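Local coordinates for hydroxylacyl-CoA dehydrogenase (Streptomyces coelicolor, PDB 5BKA), which probably acts in polyketide tailoring during biosynthesis of the benzoisochromanequinone antibiotic actinorhodin, as a noncanonical member of the NTF2-like superfamily, at residues Leu123-Gly126 with Glu130-Leu133. Sequence-based numbering, arbitrary orientation.
Sequences LVRG and ELLL
Val-124 and Leu-132 form the last hydrogen-bonded pair of an antiparallel beta hairpin before it opens into its turn. Val-124 N gives a nearly straight bond to Leu-132 O (2.8 Å, 164°). Leu-132 N returns one to Val-124 O at 2.9 Å, bent to 146°. Val-124 O also receives the CA-H of Leu-131, whose CA lies 3.1 Å away. Valine's branch at CB keeps its methyls close to the main chain, suiting an extended strand, and lays CG2 against Leu-132 CB at 4.1 Å. Leu-123 and Leu-133 pair on the other face, CD2 to CD1 at 3.6 Å. Beyond the strands, Arg-125 bends midway, bringing its guanidinium back over Leu-131 CD2, which also lies 3.4 Å from Val-124 O. Arg-125 NH1 is further held by Gly-129 O and a salt bridge to Glu-13. An alanine in place of Leu-131 would probably leave a gap between the guanidinium and Val-124 O. At Gly-126 a side chain would collide with Arg-125 O. Strands 112-124 and 132-140 are antiparallel neighbours in the mixed sheet of this SnoaL-like domain; helix 10-26 covers the Leu-123/Leu-133 face, where buried leucines suit, and Thr-38 touches Val-124 and Leu-132.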
# COMPACT_ATOMS: atom_id res chain seq x y z
N LEU B 123 -19.26 0.12 -5.50
CA LEU B 123 -18.91 1.23 -6.38
C LEU B 123 -19.87 1.28 -7.55
O LEU B 123 -20.27 0.23 -8.08
CB LEU B 123 -17.47 1.09 -6.86
CG LEU B 123 -16.38 1.34 -5.81
CD1 LEU B 123 -15.06 0.73 -6.24
CD2 LEU B 123 -16.23 2.82 -5.54
N VAL B 124 -20.22 2.49 -7.99
CA VAL B 124 -21.08 2.65 -9.15
C VAL B 124 -20.46 3.65 -10.12
O VAL B 124 -19.61 4.47 -9.76
CB VAL B 124 -22.51 3.11 -8.78
CG1 VAL B 124 -23.23 2.06 -7.96
CG2 VAL B 124 -22.48 4.45 -8.06
N ARG B 125 -20.91 3.56 -11.37
CA ARG B 125 -20.34 4.31 -12.47
C ARG B 125 -21.31 5.45 -12.80
O ARG B 125 -21.22 6.52 -12.18
CB ARG B 125 -20.07 3.35 -13.63
CG ARG B 125 -19.77 3.92 -14.99
CD ARG B 125 -18.35 4.41 -15.09
NE ARG B 125 -17.39 3.32 -15.05
CZ ARG B 125 -16.09 3.51 -14.82
NH1 ARG B 125 -15.66 4.74 -14.64
NH2 ARG B 125 -15.24 2.50 -14.79
N GLY B 126 -22.23 5.27 -13.72
CA GLY B 126 -23.20 6.30 -14.03
C GLY B 126 -23.01 6.86 -15.42
O GLY B 126 -22.24 6.36 -16.24
N GLU B 130 -17.93 8.59 -14.09
CA GLU B 130 -17.18 8.74 -12.85
C GLU B 130 -17.71 7.78 -11.79
O GLU B 130 -18.90 7.48 -11.73
CB GLU B 130 -17.24 10.18 -12.33
CG GLU B 130 -16.49 10.48 -11.02
CD GLU B 130 -15.13 9.79 -10.88
OE1 GLU B 130 -14.72 9.55 -9.73
OE2 GLU B 130 -14.46 9.52 -11.90
N LEU B 131 -16.80 7.28 -10.96
CA LEU B 131 -17.13 6.33 -9.93
C LEU B 131 -17.60 7.03 -8.66
O LEU B 131 -17.17 8.14 -8.34
CB LEU B 131 -15.92 5.45 -9.59
CG LEU B 131 -15.53 4.39 -10.62
CD1 LEU B 131 -14.17 3.79 -10.27
CD2 LEU B 131 -16.58 3.30 -10.71
N LEU B 132 -18.48 6.35 -7.93
CA LEU B 132 -19.01 6.83 -6.66
C LEU B 132 -19.27 5.62 -5.78
O LEU B 132 -19.48 4.51 -6.27
CB LEU B 132 -20.29 7.65 -6.84
CG LEU B 132 -20.18 9.07 -7.39
CD1 LEU B 132 -21.57 9.64 -7.65
CD2 LEU B 132 -19.41 9.96 -6.43
N LEU B 133 -19.29 5.86 -4.47
CA LEU B 133 -19.43 4.79 -3.48
C LEU B 133 -20.88 4.77 -3.01
O LEU B 133 -21.33 5.70 -2.34
CB LEU B 133 -18.46 5.02 -2.32
CG LEU B 133 -18.08 3.84 -1.43
CD1 LEU B 133 -17.70 2.63 -2.26
CD2 LEU B 133 -16.94 4.22 -0.50